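Long-range contact in iron-regulated transcriptional activator AFT2 (Saccharomyces cerevisiae, PDB 4LMG), which activates the genes of the iron regulon when iron is scarce, by recognizing the 5'-CACCC-3' iron-responsive element in their promoters: residues 39-50 / 73-81. Numbering follows the deposited sequence.
Sequences ERSDSSKVTFKC and CPFRIRAAY. With ZN (zinc ion), chain I; nucleotides of chain H; nucleotides of chain G.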
# COMPACT_ATOMS: atom_id res chain seq x y z
N GLU A 39 4.10 -8.48 4.92
CA GLU A 39 4.03 -7.28 5.73
C GLU A 39 4.79 -6.17 5.03
O GLU A 39 4.36 -5.01 5.03
CB GLU A 39 4.64 -7.53 7.11
CG GLU A 39 4.73 -6.29 7.98
CD GLU A 39 5.23 -6.60 9.38
OE1 GLU A 39 6.27 -7.28 9.51
OE2 GLU A 39 4.57 -6.18 10.35
N ARG A 40 5.91 -6.54 4.42
CA ARG A 40 6.81 -5.57 3.82
C ARG A 40 7.81 -6.28 2.92
O ARG A 40 8.21 -7.41 3.19
CB ARG A 40 7.56 -4.82 4.93
CG ARG A 40 8.65 -3.89 4.46
CD ARG A 40 9.36 -3.27 5.65
NE ARG A 40 8.42 -2.65 6.58
CZ ARG A 40 7.90 -3.25 7.64
NH1 ARG A 40 8.24 -4.50 7.93
NH2 ARG A 40 7.04 -2.61 8.42
N SER A 41 8.21 -5.62 1.84
CA SER A 41 9.26 -6.15 0.99
C SER A 41 10.11 -5.06 0.33
O SER A 41 9.63 -3.95 0.09
CB SER A 41 8.68 -7.07 -0.09
OG SER A 41 7.99 -6.33 -1.08
N ASP A 42 11.37 -5.40 0.08
CA ASP A 42 12.24 -4.62 -0.78
C ASP A 42 13.09 -5.61 -1.57
O ASP A 42 12.92 -6.82 -1.43
CB ASP A 42 13.10 -3.64 0.02
CG ASP A 42 14.03 -4.33 1.01
OD1 ASP A 42 14.78 -5.23 0.59
OD2 ASP A 42 14.00 -3.97 2.21
N SER A 43 14.01 -5.12 -2.40
CA SER A 43 14.75 -6.01 -3.29
C SER A 43 15.59 -7.08 -2.58
O SER A 43 15.96 -8.08 -3.18
CB SER A 43 15.62 -5.21 -4.27
OG SER A 43 14.82 -4.62 -5.28
N SER A 44 15.88 -6.86 -1.30
CA SER A 44 16.75 -7.78 -0.57
C SER A 44 16.18 -8.24 0.76
O SER A 44 16.92 -8.72 1.62
CB SER A 44 18.13 -7.15 -0.36
OG SER A 44 18.74 -6.83 -1.59
N LYS A 45 14.87 -8.10 0.94
CA LYS A 45 14.23 -8.53 2.18
C LYS A 45 12.71 -8.60 2.06
O LYS A 45 12.08 -7.68 1.53
CB LYS A 45 14.60 -7.61 3.34
CG LYS A 45 13.85 -7.91 4.63
CD LYS A 45 14.13 -6.87 5.69
CE LYS A 45 13.61 -5.50 5.28
NZ LYS A 45 13.95 -4.47 6.30
N VAL A 46 12.13 -9.68 2.55
CA VAL A 46 10.68 -9.82 2.61
C VAL A 46 10.26 -10.30 3.99
O VAL A 46 10.80 -11.28 4.50
CB VAL A 46 10.16 -10.81 1.55
CG1 VAL A 46 8.64 -10.76 1.50
CG2 VAL A 46 10.76 -10.50 0.20
N THR A 47 9.31 -9.60 4.58
CA THR A 47 8.78 -9.99 5.88
C THR A 47 7.35 -10.49 5.73
O THR A 47 6.51 -9.82 5.13
CB THR A 47 8.81 -8.82 6.88
OG1 THR A 47 10.16 -8.41 7.09
CG2 THR A 47 8.20 -9.25 8.21
N PHE A 48 7.08 -11.67 6.27
CA PHE A 48 5.77 -12.29 6.17
C PHE A 48 5.10 -12.38 7.53
O PHE A 48 5.78 -12.41 8.56
CB PHE A 48 5.89 -13.69 5.58
CG PHE A 48 6.55 -13.73 4.23
CD1 PHE A 48 7.93 -13.78 4.12
CD2 PHE A 48 5.80 -13.73 3.07
CE1 PHE A 48 8.54 -13.83 2.88
CE2 PHE A 48 6.40 -13.78 1.83
CZ PHE A 48 7.77 -13.83 1.74
N LYS A 49 3.78 -12.42 7.53
CA LYS A 49 3.02 -12.66 8.76
C LYS A 49 1.69 -13.33 8.43
O LYS A 49 1.36 -13.53 7.26
CB LYS A 49 2.79 -11.35 9.52
CG LYS A 49 1.97 -10.33 8.75
CD LYS A 49 1.82 -9.06 9.57
CE LYS A 49 1.06 -7.99 8.80
NZ LYS A 49 1.10 -6.69 9.53
N CYS A 50 0.93 -13.67 9.46
CA CYS A 50 -0.38 -14.27 9.26
C CYS A 50 -1.36 -13.24 8.74
O CYS A 50 -1.41 -12.11 9.23
CB CYS A 50 -0.92 -14.88 10.56
SG CYS A 50 -0.12 -16.42 11.06
N CYS A 73 -1.43 -11.29 15.70
CA CYS A 73 -0.54 -12.43 15.83
C CYS A 73 0.92 -12.04 15.64
O CYS A 73 1.26 -11.36 14.68
CB CYS A 73 -0.92 -13.51 14.81
SG CYS A 73 0.07 -15.00 14.94
N PRO A 74 1.79 -12.48 16.57
CA PRO A 74 3.21 -12.12 16.60
C PRO A 74 4.06 -12.91 15.61
O PRO A 74 5.18 -12.50 15.31
CB PRO A 74 3.61 -12.47 18.03
CG PRO A 74 2.73 -13.63 18.38
CD PRO A 74 1.41 -13.35 17.69
N PHE A 75 3.54 -14.04 15.13
CA PHE A 75 4.26 -14.88 14.17
C PHE A 75 4.86 -14.06 13.04
O PHE A 75 4.19 -13.21 12.45
CB PHE A 75 3.31 -15.95 13.60
CG PHE A 75 3.97 -16.88 12.63
CD1 PHE A 75 3.85 -16.67 11.26
CD2 PHE A 75 4.68 -17.99 13.07
CE1 PHE A 75 4.44 -17.54 10.36
CE2 PHE A 75 5.27 -18.86 12.17
CZ PHE A 75 5.15 -18.63 10.81
N ARG A 76 6.14 -14.31 12.74
CA ARG A 76 6.83 -13.59 11.69
C ARG A 76 7.81 -14.47 10.93
O ARG A 76 8.52 -15.28 11.52
CB ARG A 76 7.58 -12.38 12.25
CG ARG A 76 6.70 -11.22 12.68
CD ARG A 76 5.84 -10.72 11.53
NE ARG A 76 5.12 -9.50 11.88
CZ ARG A 76 4.03 -9.47 12.64
NH1 ARG A 76 3.53 -10.60 13.14
NH2 ARG A 76 3.43 -8.32 12.91
N ILE A 77 7.84 -14.32 9.61
CA ILE A 77 8.86 -14.95 8.79
C ILE A 77 9.66 -13.87 8.07
O ILE A 77 9.08 -12.96 7.47
CB ILE A 77 8.26 -15.91 7.75
CG1 ILE A 77 7.44 -17.00 8.44
CG2 ILE A 77 9.35 -16.53 6.91
CD1 ILE A 77 6.87 -18.02 7.49
N ARG A 78 10.98 -13.96 8.15
CA ARG A 78 11.83 -12.96 7.52
C ARG A 78 12.82 -13.60 6.56
O ARG A 78 13.66 -14.41 6.97
CB ARG A 78 12.57 -12.14 8.59
CG ARG A 78 13.33 -10.94 8.05
CD ARG A 78 13.66 -9.97 9.17
NE ARG A 78 14.49 -8.86 8.72
CZ ARG A 78 15.81 -8.82 8.82
NH1 ARG A 78 16.46 -9.84 9.37
NH2 ARG A 78 16.48 -7.76 8.38
N ALA A 79 12.71 -13.26 5.29
CA ALA A 79 13.66 -13.72 4.29
C ALA A 79 14.58 -12.56 3.92
O ALA A 79 14.11 -11.48 3.55
CB ALA A 79 12.94 -14.23 3.06
N ALA A 80 15.88 -12.77 4.04
CA ALA A 80 16.85 -11.71 3.79
C ALA A 80 17.97 -12.17 2.86
O ALA A 80 18.50 -13.27 2.99
CB ALA A 80 17.44 -11.22 5.11
N TYR A 81 18.32 -11.31 1.90
CA TYR A 81 19.37 -11.63 0.96
C TYR A 81 20.75 -11.21 1.47
O TYR A 81 20.99 -10.03 1.74
CB TYR A 81 19.10 -10.97 -0.39
CG TYR A 81 20.10 -11.35 -1.46
CD1 TYR A 81 21.06 -10.45 -1.90
CD2 TYR A 81 20.08 -12.62 -2.03
CE1 TYR A 81 21.97 -10.79 -2.88
CE2 TYR A 81 20.99 -12.97 -3.01
CZ TYR A 81 21.93 -12.06 -3.43
OH TYR A 81 22.84 -12.42 -4.40
ZN ZN I . -0.57 -16.42 13.30
P DA H 2 11.35 -5.26 9.29
OP1 DA H 2 10.94 -5.70 7.94
OP2 DA H 2 12.73 -5.54 9.75
O5' DA H 2 11.06 -3.68 9.40
C5' DA H 2 10.75 -3.09 10.67
C4' DA H 2 10.99 -1.58 10.72
O4' DA H 2 11.98 -1.18 9.73
C3' DA H 2 9.78 -0.69 10.48
O3' DA H 2 9.86 0.43 11.34
C2' DA H 2 9.91 -0.27 9.02
C1' DA H 2 11.42 -0.30 8.78
N9 DA H 2 11.75 -0.83 7.46
C8 DA H 2 12.30 -2.04 7.18
N7 DA H 2 12.48 -2.25 5.90
C5 DA H 2 12.02 -1.09 5.30
C6 DA H 2 11.94 -0.68 3.96
N6 DA H 2 12.34 -1.45 2.94
N1 DA H 2 11.42 0.54 3.71
C2 DA H 2 11.02 1.29 4.74
N3 DA H 2 11.05 1.02 6.04
C4 DA H 2 11.56 -0.20 6.25
O5' DA H 1 13.18 -8.34 12.16
C5' DA H 1 11.82 -8.62 12.49
C4' DA H 1 10.87 -7.95 11.51
O4' DA H 1 9.52 -8.37 11.79
C3' DA H 1 10.82 -6.43 11.58
O3' DA H 1 10.33 -5.90 10.35
C2' DA H 1 9.83 -6.21 12.72
C1' DA H 1 8.85 -7.37 12.54
N9 DA H 1 8.42 -7.96 13.80
C8 DA H 1 9.10 -8.88 14.55
N7 DA H 1 8.46 -9.24 15.64
C5 DA H 1 7.29 -8.51 15.60
C6 DA H 1 6.18 -8.44 16.47
N6 DA H 1 6.09 -9.15 17.60
N1 DA H 1 5.17 -7.60 16.13
C2 DA H 1 5.27 -6.90 15.00
N3 DA H 1 6.26 -6.88 14.11
C4 DA H 1 7.24 -7.71 14.47
P DA G 11 4.93 -6.75 -2.78
OP1 DA G 11 3.81 -7.41 -3.50
OP2 DA G 11 6.06 -7.56 -2.29
O5' DA G 11 5.54 -5.59 -3.70
C5' DA G 11 4.66 -4.76 -4.43
C4' DA G 11 5.12 -3.31 -4.43
O4' DA G 11 4.80 -2.68 -3.15
C3' DA G 11 6.60 -3.03 -4.67
O3' DA G 11 6.62 -1.86 -5.48
C2' DA G 11 7.15 -2.82 -3.26
C1' DA G 11 5.96 -2.17 -2.54
N9 DA G 11 5.84 -2.45 -1.11
C8 DA G 11 6.14 -3.61 -0.46
N7 DA G 11 5.91 -3.57 0.83
C5 DA G 11 5.43 -2.29 1.05
C6 DA G 11 5.01 -1.60 2.21
N6 DA G 11 5.00 -2.15 3.43
N1 DA G 11 4.59 -0.33 2.07
C2 DA G 11 4.60 0.22 0.85
N3 DA G 11 4.97 -0.32 -0.31
C4 DA G 11 5.38 -1.58 -0.14
O HOH W 1 1.44 -13.25 12.19
O HOH W 2 -0.49 -11.13 11.73
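Strands 45-50 and 76-81 run antiparallel, their axes 4.6 Å apart at closest approach, and pair Val-46 with Ala-79 and Phe-48 with Ile-77 through two backbone hydrogen bonds each; a further bond from Tyr-81 N to Ser-44 O closes one end. One sheet face, carrying Lys-45, Thr-47, Arg-78 and Ala-80, is turned to DNA. Lys-45, bent at its third torsion (chi3 64°), brings NZ 2.7 Å from N7 of DA2 of chain H while its CD rests against NE of Arg-78. Thr-47, a short beta-branched residue that suits a strand, hydrogen-bonds through OG1 to phosphate oxygen OP1 of the same nucleotide at 2.9 Å. Nearby, Arg-76 bends at chi2 (-58°) and runs side by side with Lys-49, whose aliphatic CD lies 3.7 Å over the centre of the guanidinium, with DA1 of chain H across the opposite face. NH1 grips two carbonyls close to the guanidinium plane, Cys-73 O and Phe-75 O, fixing the group's rotation, whereas NE gives a weak hydrogen bond, part of a salt bridge, to OE1 of Glu-39 at 3.4 Å; the two charged planes stand 67° apart. Glu-39, whose OE2 also makes a long salt bridge to Lys-49 NZ, probably eases the proximity of the Lys-49 and Arg-76 charges. At the end of strand 45-50, SG of Cys-50 and SG of Cys-73 each bind zinc at 2.3 Å, and His-97 and His-99 complete the site. Between the two segments, past the Phe-48/Ile-77 pair, a water accepts from Cys-50 N at 2.8 Å and lies within hydrogen-bonding reach of Phe-75 O. On the other sheet face, Phe-48 and Ile-77 meet CB to CB at 3.9 Å, and small Ala-79 fits at the phenyl edge. This apolar side packs on helix 21-29, while strands 36-42 and 87-93 flank the pair within the antiparallel sheet of the DNA-binding domain, a WRKY-GCM1 fold.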